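Small nuclear ribonucleoprotein homolog (Pyrobaculum aerophilum, PDB 1M5Q) probably binds RNA as an Sm-like archaeal protein whose chains, each an Sm fold augmented by a C-terminal domain, assemble into a 14-mer. Local coordinates at residues Lys87-Glu90 against Val95-Gly98; Lys76-Glu79 against Met85-Tyr88; Arg11-Val16 against Ile36-Ala41. All blocks are in the same frame, centred on the assembly; numbering follows the deposited sequence.

Contact 1: Lys87-Glu90 against Val95-Gly98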
ATOM      1  N   LYS H  87      -6.365  42.901  33.921  1.00 29.20           N
ATOM      2  CA  LYS H  87      -7.771  42.503  34.067  1.00 31.24           C
ATOM      3  C   LYS H  87      -7.924  41.046  33.592  1.00 29.76           C
ATOM      4  O   LYS H  87      -7.529  40.707  32.483  1.00 31.33           O
ATOM      5  CB  LYS H  87      -8.692  43.384  33.210  1.00 33.57           C
ATOM      6  CG  LYS H  87      -8.718  44.868  33.540  1.00 38.55           C
ATOM      7  CD  LYS H  87      -9.811  45.588  32.755  1.00 42.20           C
ATOM      8  CE  LYS H  87     -11.059  44.694  32.553  1.00 45.35           C
ATOM      9  NZ  LYS H  87     -11.716  44.177  33.813  1.00 44.09           N
ATOM     10  N   TYR H  88      -8.467  40.181  34.418  1.00 28.61           N
ATOM     11  CA  TYR H  88      -8.657  38.814  33.992  1.00 30.04           C
ATOM     12  C   TYR H  88     -10.076  38.868  33.408  1.00 30.97           C
ATOM     13  O   TYR H  88     -10.957  39.480  33.998  1.00 29.08           O
ATOM     14  CB  TYR H  88      -8.599  37.824  35.166  1.00 27.60           C
ATOM     15  CG  TYR H  88      -9.110  36.456  34.768  1.00 30.78           C
ATOM     16  CD1 TYR H  88      -8.375  35.632  33.887  1.00 32.35           C
ATOM     17  CD2 TYR H  88     -10.354  35.995  35.213  1.00 31.84           C
ATOM     18  CE1 TYR H  88      -8.874  34.378  33.458  1.00 32.32           C
ATOM     19  CE2 TYR H  88     -10.859  34.754  34.792  1.00 32.23           C
ATOM     20  CZ  TYR H  88     -10.125  33.952  33.921  1.00 32.33           C
ATOM     21  OH  TYR H  88     -10.632  32.728  33.515  1.00 31.69           O
ATOM     22  N   ILE H  89     -10.270  38.266  32.243  1.00 30.62           N
ATOM     23  CA  ILE H  89     -11.573  38.276  31.606  1.00 32.52           C
ATOM     24  C   ILE H  89     -12.086  36.858  31.456  1.00 33.24           C
ATOM     25  O   ILE H  89     -11.721  36.132  30.511  1.00 30.79           O
ATOM     26  CB  ILE H  89     -11.492  38.965  30.244  1.00 32.43           C
ATOM     27  CG1 ILE H  89     -11.111  40.424  30.473  1.00 32.87           C
ATOM     28  CG2 ILE H  89     -12.835  38.851  29.511  1.00 33.32           C
ATOM     29  CD1 ILE H  89     -11.180  41.213  29.283  1.00 34.85           C
ATOM     30  N   GLU H  90     -12.937  36.492  32.416  1.00 34.03           N
ATOM     31  CA  GLU H  90     -13.547  35.177  32.521  1.00 35.44           C
ATOM     32  C   GLU H  90     -14.302  34.749  31.233  1.00 34.32           C
ATOM     33  O   GLU H  90     -14.345  33.572  30.896  1.00 34.75           O
ATOM     34  CB  GLU H  90     -14.507  35.174  33.725  1.00 38.19           C
ATOM     35  CG  GLU H  90     -14.720  33.779  34.315  1.00 45.79           C
ATOM     36  CD  GLU H  90     -15.627  33.765  35.538  1.00 49.90           C
ATOM     37  OE1 GLU H  90     -15.313  34.478  36.529  1.00 53.99           O
ATOM     38  OE2 GLU H  90     -16.651  33.029  35.507  1.00 52.74           O
ATOM     39  N   VAL H  95      -6.275  37.456  29.614  1.00 23.01           N
ATOM     40  CA  VAL H  95      -5.806  38.476  30.546  1.00 23.35           C
ATOM     41  C   VAL H  95      -5.396  39.711  29.745  1.00 24.24           C
ATOM     42  O   VAL H  95      -4.594  39.601  28.808  1.00 23.73           O
ATOM     43  CB  VAL H  95      -4.590  37.971  31.386  1.00 21.12           C
ATOM     44  CG1 VAL H  95      -3.987  39.155  32.234  1.00 22.00           C
ATOM     45  CG2 VAL H  95      -5.042  36.883  32.362  1.00 22.32           C
ATOM     46  N   LEU H  96      -5.963  40.865  30.089  1.00 24.19           N
ATOM     47  CA  LEU H  96      -5.585  42.121  29.410  1.00 26.36           C
ATOM     48  C   LEU H  96      -4.593  42.905  30.305  1.00 26.68           C
ATOM     49  O   LEU H  96      -4.755  42.939  31.527  1.00 29.53           O
ATOM     50  CB  LEU H  96      -6.832  42.979  29.121  1.00 25.42           C
ATOM     51  CG  LEU H  96      -7.926  42.284  28.283  1.00 27.47           C
ATOM     52  CD1 LEU H  96      -9.170  43.149  28.260  1.00 26.00           C
ATOM     53  CD2 LEU H  96      -7.449  42.010  26.858  1.00 26.83           C
ATOM     54  N   ILE H  97      -3.565  43.507  29.713  1.00 26.82           N
ATOM     55  CA  ILE H  97      -2.560  44.266  30.478  1.00 27.09           C
ATOM     56  C   ILE H  97      -2.518  45.636  29.805  1.00 28.60           C
ATOM     57  O   ILE H  97      -2.059  45.776  28.658  1.00 27.88           O
ATOM     58  CB  ILE H  97      -1.188  43.554  30.424  1.00 26.38           C
ATOM     59  CG1 ILE H  97      -1.327  42.150  31.060  1.00 26.73           C
ATOM     60  CG2 ILE H  97      -0.122  44.375  31.147  1.00 28.96           C
ATOM     61  CD1 ILE H  97      -0.092  41.286  30.989  1.00 24.17           C
ATOM     62  N   GLY H  98      -3.022  46.654  30.491  1.00 29.57           N
ATOM     63  CA  GLY H  98      -3.064  47.964  29.837  1.00 32.13           C
ATOM     64  C   GLY H  98      -4.049  47.864  28.674  1.00 34.53           C
ATOM     65  O   GLY H  98      -4.917  46.986  28.655  1.00 34.44           O
TER

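Contact 2: Lys76-Glu79 against Met85-Tyr88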
ATOM      1  N   LYS H  76      -2.714  37.068  38.380  1.00 31.46           N
ATOM      2  CA  LYS H  76      -2.229  37.358  39.713  1.00 33.50           C
ATOM      3  C   LYS H  76      -0.764  37.781  39.661  1.00 32.57           C
ATOM      4  O   LYS H  76      -0.372  38.809  40.185  1.00 31.87           O
ATOM      5  CB  LYS H  76      -2.389  36.113  40.601  1.00 36.29           C
ATOM      6  CG  LYS H  76      -1.949  36.291  42.066  1.00 41.34           C
ATOM      7  CD  LYS H  76      -2.274  35.038  42.893  1.00 43.66           C
ATOM      8  CE  LYS H  76      -1.864  35.196  44.360  1.00 45.60           C
ATOM      9  NZ  LYS H  76      -2.249  33.995  45.157  1.00 47.53           N
ATOM     10  N   GLN H  77       0.060  36.996  39.003  1.00 31.43           N
ATOM     11  CA  GLN H  77       1.467  37.332  38.953  1.00 31.71           C
ATOM     12  C   GLN H  77       1.735  38.553  38.070  1.00 30.80           C
ATOM     13  O   GLN H  77       2.658  39.341  38.325  1.00 29.53           O
ATOM     14  CB  GLN H  77       2.257  36.107  38.481  1.00 33.57           C
ATOM     15  CG  GLN H  77       2.302  34.991  39.527  1.00 38.05           C
ATOM     16  CD  GLN H  77       3.304  33.900  39.175  1.00 41.68           C
ATOM     17  OE1 GLN H  77       4.292  34.151  38.462  1.00 44.10           O
ATOM     18  NE2 GLN H  77       3.078  32.684  39.692  1.00 43.35           N
ATOM     19  N   ALA H  78       0.935  38.741  37.032  1.00 28.30           N
ATOM     20  CA  ALA H  78       1.162  39.914  36.212  1.00 29.50           C
ATOM     21  C   ALA H  78       0.829  41.209  37.002  1.00 29.74           C
ATOM     22  O   ALA H  78       1.349  42.270  36.697  1.00 28.63           O
ATOM     23  CB  ALA H  78       0.330  39.851  34.960  1.00 27.51           C
ATOM     24  N   GLU H  79      -0.038  41.107  38.010  1.00 32.47           N
ATOM     25  CA  GLU H  79      -0.439  42.265  38.812  1.00 34.02           C
ATOM     26  C   GLU H  79       0.712  42.790  39.674  1.00 34.58           C
ATOM     27  O   GLU H  79       0.698  43.947  40.051  1.00 34.72           O
ATOM     28  CB  GLU H  79      -1.641  41.913  39.690  1.00 38.23           C
ATOM     29  CG  GLU H  79      -2.125  43.001  40.676  1.00 42.20           C
ATOM     30  CD  GLU H  79      -2.862  44.145  39.990  1.00 45.69           C
ATOM     31  OE1 GLU H  79      -3.646  43.853  39.048  1.00 48.05           O
ATOM     32  OE2 GLU H  79      -2.670  45.318  40.392  1.00 44.89           O
HETATM   33  N   MSE H  85      -2.797  47.458  36.102  1.00 28.87           N
HETATM   34  CA  MSE H  85      -3.037  47.436  34.657  1.00 30.13           C
HETATM   35  C   MSE H  85      -3.594  46.099  34.138  1.00 29.57           C
HETATM   36  O   MSE H  85      -3.858  45.948  32.917  1.00 29.09           O
HETATM   37  CB  MSE H  85      -1.734  47.714  33.891  1.00 31.37           C
HETATM   38  CG  MSE H  85      -1.023  48.995  34.178  1.00 32.00           C
HETATM   39 SE   MSE H  85       0.753  48.875  33.451  0.68 35.39          SE
HETATM   40  CE  MSE H  85       0.442  48.633  31.514  1.00 36.26           C
ATOM     41  N   VAL H  86      -3.797  45.155  35.054  1.00 27.79           N
ATOM     42  CA  VAL H  86      -4.236  43.819  34.692  1.00 27.20           C
ATOM     43  C   VAL H  86      -5.718  43.492  34.919  1.00 29.36           C
ATOM     44  O   VAL H  86      -6.277  43.785  35.978  1.00 30.67           O
ATOM     45  CB  VAL H  86      -3.372  42.812  35.436  1.00 25.12           C
ATOM     46  CG1 VAL H  86      -3.786  41.412  35.082  1.00 26.08           C
ATOM     47  CG2 VAL H  86      -1.855  43.070  35.120  1.00 22.67           C
ATOM     48  N   LYS H  87      -6.365  42.901  33.921  1.00 29.20           N
ATOM     49  CA  LYS H  87      -7.771  42.503  34.067  1.00 31.24           C
ATOM     50  C   LYS H  87      -7.924  41.046  33.592  1.00 29.76           C
ATOM     51  O   LYS H  87      -7.529  40.707  32.483  1.00 31.33           O
ATOM     52  CB  LYS H  87      -8.692  43.384  33.210  1.00 33.57           C
ATOM     53  CG  LYS H  87      -8.718  44.868  33.540  1.00 38.55           C
ATOM     54  CD  LYS H  87      -9.811  45.588  32.755  1.00 42.20           C
ATOM     55  CE  LYS H  87     -11.059  44.694  32.553  1.00 45.35           C
ATOM     56  NZ  LYS H  87     -11.716  44.177  33.813  1.00 44.09           N
ATOM     57  N   TYR H  88      -8.467  40.181  34.418  1.00 28.61           N
ATOM     58  CA  TYR H  88      -8.657  38.814  33.992  1.00 30.04           C
ATOM     59  C   TYR H  88     -10.076  38.868  33.408  1.00 30.97           C
ATOM     60  O   TYR H  88     -10.957  39.480  33.998  1.00 29.08           O
ATOM     61  CB  TYR H  88      -8.599  37.824  35.166  1.00 27.60           C
ATOM     62  CG  TYR H  88      -9.110  36.456  34.768  1.00 30.78           C
ATOM     63  CD1 TYR H  88      -8.375  35.632  33.887  1.00 32.35           C
ATOM     64  CD2 TYR H  88     -10.354  35.995  35.213  1.00 31.84           C
ATOM     65  CE1 TYR H  88      -8.874  34.378  33.458  1.00 32.32           C
ATOM     66  CE2 TYR H  88     -10.859  34.754  34.792  1.00 32.23           C
ATOM     67  CZ  TYR H  88     -10.125  33.952  33.921  1.00 32.33           C
ATOM     68  OH  TYR H  88     -10.632  32.728  33.515  1.00 31.69           O
TER

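Contact 3: Arg11-Val16 against Ile36-Ala41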
ATOM      1  N   ARG H  11       9.601  20.143  23.264  1.00 22.69           N
ATOM      2  CA  ARG H  11       8.573  20.019  24.283  1.00 22.71           C
ATOM      3  C   ARG H  11       8.302  18.545  24.511  1.00 23.02           C
ATOM      4  O   ARG H  11       8.527  17.714  23.649  1.00 22.34           O
ATOM      5  CB  ARG H  11       7.265  20.716  23.865  1.00 22.73           C
ATOM      6  CG  ARG H  11       7.452  22.139  23.375  1.00 23.90           C
ATOM      7  CD  ARG H  11       7.881  23.054  24.507  1.00 23.83           C
ATOM      8  NE  ARG H  11       6.767  23.440  25.378  1.00 20.95           N
ATOM      9  CZ  ARG H  11       5.945  24.464  25.158  1.00 22.36           C
ATOM     10  NH1 ARG H  11       6.060  25.246  24.084  1.00 18.25           N
ATOM     11  NH2 ARG H  11       5.017  24.747  26.050  1.00 23.92           N
ATOM     12  N   GLU H  12       7.791  18.254  25.689  1.00 23.68           N
ATOM     13  CA  GLU H  12       7.480  16.915  26.121  1.00 26.62           C
ATOM     14  C   GLU H  12       6.162  16.430  25.552  1.00 24.13           C
ATOM     15  O   GLU H  12       5.156  17.116  25.608  1.00 21.87           O
ATOM     16  CB  GLU H  12       7.417  16.868  27.656  1.00 30.85           C
ATOM     17  CG  GLU H  12       7.122  15.481  28.122  1.00 37.93           C
ATOM     18  CD  GLU H  12       7.644  15.179  29.530  1.00 44.62           C
ATOM     19  OE1 GLU H  12       8.895  15.170  29.755  1.00 47.62           O
ATOM     20  OE2 GLU H  12       6.783  14.941  30.405  1.00 47.29           O
ATOM     21  N   VAL H  13       6.191  15.242  24.973  1.00 22.66           N
ATOM     22  CA  VAL H  13       4.992  14.652  24.405  1.00 22.27           C
ATOM     23  C   VAL H  13       5.008  13.211  24.877  1.00 21.99           C
ATOM     24  O   VAL H  13       5.988  12.726  25.485  1.00 23.16           O
ATOM     25  CB  VAL H  13       5.039  14.608  22.852  1.00 22.13           C
ATOM     26  CG1 VAL H  13       5.164  16.069  22.236  1.00 21.12           C
ATOM     27  CG2 VAL H  13       6.223  13.796  22.433  1.00 19.38           C
ATOM     28  N   GLN H  14       3.922  12.541  24.594  1.00 20.38           N
ATOM     29  CA  GLN H  14       3.765  11.123  24.896  1.00 21.34           C
ATOM     30  C   GLN H  14       3.362  10.445  23.569  1.00 21.56           C
ATOM     31  O   GLN H  14       2.498  10.958  22.839  1.00 21.97           O
ATOM     32  CB  GLN H  14       2.667  10.994  25.933  1.00 22.26           C
ATOM     33  CG  GLN H  14       1.851   9.809  25.873  1.00 24.86           C
ATOM     34  CD  GLN H  14       0.899   9.728  27.045  1.00 26.60           C
ATOM     35  OE1 GLN H  14      -0.339   9.645  26.866  1.00 30.32           O
ATOM     36  NE2 GLN H  14       1.455   9.756  28.253  1.00 25.77           N
ATOM     37  N   VAL H  15       3.970   9.305  23.247  1.00 20.26           N
ATOM     38  CA  VAL H  15       3.616   8.601  22.029  1.00 20.26           C
ATOM     39  C   VAL H  15       3.099   7.211  22.388  1.00 19.56           C
ATOM     40  O   VAL H  15       3.817   6.406  23.035  1.00 19.24           O
ATOM     41  CB  VAL H  15       4.856   8.473  21.048  1.00 22.44           C
ATOM     42  CG1 VAL H  15       4.405   7.875  19.744  1.00 19.31           C
ATOM     43  CG2 VAL H  15       5.489   9.882  20.764  1.00 21.93           C
ATOM     44  N   VAL H  16       1.874   6.909  21.938  1.00 17.34           N
ATOM     45  CA  VAL H  16       1.233   5.626  22.224  1.00 17.03           C
ATOM     46  C   VAL H  16       1.359   4.695  21.041  1.00 17.63           C
ATOM     47  O   VAL H  16       0.932   5.014  19.931  1.00 19.62           O
ATOM     48  CB  VAL H  16      -0.254   5.847  22.623  1.00 18.59           C
ATOM     49  CG1 VAL H  16      -0.955   4.500  22.880  1.00 14.80           C
ATOM     50  CG2 VAL H  16      -0.312   6.746  23.882  1.00 16.23           C
ATOM     51  N   ILE H  36       8.930   9.538  14.357  1.00 19.37           N
ATOM     52  CA  ILE H  36       9.200  10.467  15.457  1.00 19.73           C
ATOM     53  C   ILE H  36      10.460  10.053  16.184  1.00 18.94           C
ATOM     54  O   ILE H  36      10.655   8.865  16.383  1.00 18.61           O
ATOM     55  CB  ILE H  36       8.099  10.357  16.546  1.00 21.56           C
ATOM     56  CG1 ILE H  36       6.706  10.696  15.943  1.00 20.53           C
ATOM     57  CG2 ILE H  36       8.501  11.240  17.793  1.00 20.36           C
ATOM     58  CD1 ILE H  36       6.612  12.126  15.589  1.00 21.87           C
ATOM     59  N   VAL H  37      11.315  11.016  16.549  1.00 20.03           N
ATOM     60  CA  VAL H  37      12.465  10.697  17.402  1.00 19.57           C
ATOM     61  C   VAL H  37      12.188  11.429  18.740  1.00 19.53           C
ATOM     62  O   VAL H  37      11.809  12.613  18.727  1.00 21.60           O
ATOM     63  CB  VAL H  37      13.826  11.219  16.843  1.00 20.68           C
ATOM     64  CG1 VAL H  37      14.991  10.805  17.840  1.00 20.83           C
ATOM     65  CG2 VAL H  37      14.088  10.602  15.449  1.00 22.07           C
ATOM     66  N   LEU H  38      12.277  10.716  19.869  1.00 17.52           N
ATOM     67  CA  LEU H  38      12.134  11.316  21.199  1.00 18.78           C
ATOM     68  C   LEU H  38      13.485  11.294  21.919  1.00 18.90           C
ATOM     69  O   LEU H  38      14.259  10.317  21.772  1.00 18.26           O
ATOM     70  CB  LEU H  38      11.164  10.549  22.101  1.00 18.39           C
ATOM     71  CG  LEU H  38       9.724  10.352  21.674  1.00 19.73           C
ATOM     72  CD1 LEU H  38       8.980   9.646  22.802  1.00 19.80           C
ATOM     73  CD2 LEU H  38       9.053  11.729  21.340  1.00 19.10           C
ATOM     74  N   ALA H  39      13.735  12.343  22.711  1.00 17.19           N
ATOM     75  CA  ALA H  39      14.982  12.480  23.493  1.00 18.25           C
ATOM     76  C   ALA H  39      14.673  12.206  24.954  1.00 18.00           C
ATOM     77  O   ALA H  39      13.601  12.618  25.465  1.00 17.49           O
ATOM     78  CB  ALA H  39      15.556  13.882  23.388  1.00 17.11           C
ATOM     79  N   ASN H  40      15.590  11.491  25.604  1.00 19.06           N
ATOM     80  CA  ASN H  40      15.457  11.158  27.033  1.00 20.02           C
ATOM     81  C   ASN H  40      14.029  10.756  27.346  1.00 20.04           C
ATOM     82  O   ASN H  40      13.309  11.397  28.122  1.00 19.04           O
ATOM     83  CB  ASN H  40      15.873  12.378  27.854  1.00 23.73           C
ATOM     84  CG  ASN H  40      17.378  12.685  27.682  1.00 25.26           C
ATOM     85  OD1 ASN H  40      18.193  11.796  27.886  1.00 27.29           O
ATOM     86  ND2 ASN H  40      17.728  13.906  27.278  1.00 22.48           N
ATOM     87  N   ALA H  41      13.646   9.659  26.731  1.00 21.27           N
ATOM     88  CA  ALA H  41      12.293   9.147  26.828  1.00 22.62           C
ATOM     89  C   ALA H  41      12.241   7.934  27.747  1.00 24.30           C
ATOM     90  O   ALA H  41      13.224   7.248  27.944  1.00 25.44           O
ATOM     91  CB  ALA H  41      11.799   8.763  25.419  1.00 18.44           C
TER

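Contact 1: Lys87-Glu90 against Val95-Gly98
Tyr88 holds CG anti to its backbone N (chi1 167°), and Val95 has CG1 anti to N (chi1 172°), which leaves its CG2 beside the backbone N, opposite the carbonyl carbon; together these rotations bring ring and methyl side by side on one face of the sheet. Val95 CG2 approaches Tyr88 CD1 at the rim of the ring, in the ring plane, 3.9 Å away. The two side chains cross at about a right angle. Their backbones form a non-hydrogen-bonded antiparallel pair, with Tyr88 CA and Val95 CA 4.5 Å apart. One step along, Lys87 and Leu96 form the hydrogen-bonded pair: Lys87 N gives to Leu96 O at 2.9 Å, and Leu96 N gives back to Lys87 O at 2.9 Å. Both bonds are nearly straight and lie in the plane of the accepting carbonyl. Lys87 O also receives a CA-H contact from Val95 CA at 3.4 Å, beside its main bond. This is the beta hairpin of strands 86-89 and 94-97, which opens the antiparallel sheet of the C-terminal domain; the segments run at 153° with their axes 4.8 Å apart at closest. Strand 86-89 is outermost in that sheet within the chain, whereas Val95 bonds onward through its backbone to Val103. On the face of Tyr88 and Val95 lies helix 71-81, where both side chains touch Met71, and the tyrosine OH is hydrogen-bonded to Asn93 in the hairpin turn. Ile89 and Leu96 are neighbours on the Lys87 face, though the detail of their contact is doubtful. Both of these aliphatic side chains pack on Pro113 of a neighbouring subunit.

Contact 2: Lys76-Glu79 against Met85-Tyr88
Val86 points its side chain from the strand toward helix residues Ala78 and Glu79, which receive it in quite different ways. Its CG2 methyl, lying beside the backbone N, comes down on the alanine: Val86 CG2 is 3.9 Å from Ala78 CB and 3.7 Å from Ala78 O. The methyl thus packs on the short side chain and also lies against the carbonyl oxygen of the same residue. Glu79 and Val86 instead slide past each other in opposite directions. The glutamate side chain sets out with CG anti to N (chi1 176°) and then bends at chi2 (74°), which brings its carboxylate alongside Val86 and sets Glu79 OE1 3.8 Å from Val86 CB. The same oxygen lies 4.0 Å from Val86 O, no more than a near neighbour. The other oxygen, OE2, accepts a hydrogen bond from Gly84 N in the loop just ahead of the strand. That bond holds the carboxylate in this position and would be expected to favour its ionised form. The backbones come closest at Glu79 CA and Val86 CA, 5.8 Å apart. Within the helix, Glu79 N reaches Lys76 O at 3.2 Å in a weak bond. The whole is a helix-to-strand connection, in which the chain leaves helix 71-81, turns through a short loop and returns along its flank as a strand. Val86 touches Ala75 one turn earlier on that helix and Val95 on the adjacent strand 94-97, while Ala78 also meets Leu121 of helix 113-127, placing the contact where the two helices and the edge of the C-terminal sheet converge.

Contact 3: Arg11-Val16 against Ile36-Ala41
No ring, amide or carboxylate enters the meeting of Val13 and Val15 with Ile36 and Leu38, so there are no flat faces or edges to match; branched methyl groups alone make the contact. Leu38 carries most of it, its two terminal methyls spread against the opposite strand. Leu38 CD2 lies 3.7 Å from Val13 CG2 and 4.1 Å from Val15 CG2, bridging the two valines, while Leu38 CD1 approaches Val15 CG2 at 4.0 Å. The leucine crosses each valine obliquely. Val13 offers CG2, between its backbone N and carbonyl carbon, with CG1 at chi1 -61°; Val15 offers CG2, opposite its carbonyl carbon, with CG1 at chi1 -174°. Ile36 joins more loosely, its CG2 branch 4.4 Å from Val15 CG2. The backbones stay well apart, with Val13 CA and Leu38 CA separated by 8.5 Å, because these strands are not neighbours in the sheet: strand 22-30 runs between them. Side chains from both meet on the concave, inward face of the strongly bent, five-stranded antiparallel sheet of the Sm fold, which curls into a small SH3-like barrel. The short segments are set at 124° to each other, their axes no closer than 9.5 Å, as that curvature brings the same face of two separated strands together. All four touching residues are buried. Ile54 of strand 48-54 packs on both Val15 and Leu38, and Ile59 of strand 59-64 on both Val15 and Ile36, so the outermost strands within the chain add to the same core. Beyond Leu38 the chain turns a corner at Ala39 and Asn40. On the face turned away from this interior, Val37 packs on Phe1 of a neighbouring subunit; Arg11 forms a salt bridge to Glu91 of a different one.

How the contacts relate
Contacts 1 and 2 adjoin in the C-terminal domain, their centres 7 Å apart, and share Lys87 and Tyr88. Gly98 N of contact 1 probably hydrogen-bonds to Met85 O of contact 2 (2.7 Å), and Val95 CG1 packs on Val86 CG1 at 3.6 Å. Contact 3 lies in the Sm domain across the chain's centre, 34 Å from either by centres; its nearest atoms are about 17 Å from contact 1 and 16 Å from contact 2. Between subunits the two domains meet: Arg11 packs on Tyr88 of a neighbouring subunit. A cadmium ion lies about 11 Å from the Leu38 side chain, and an acetic acid molecule, probably from the crystallisation liquor, about 4 Å from that of Ile89.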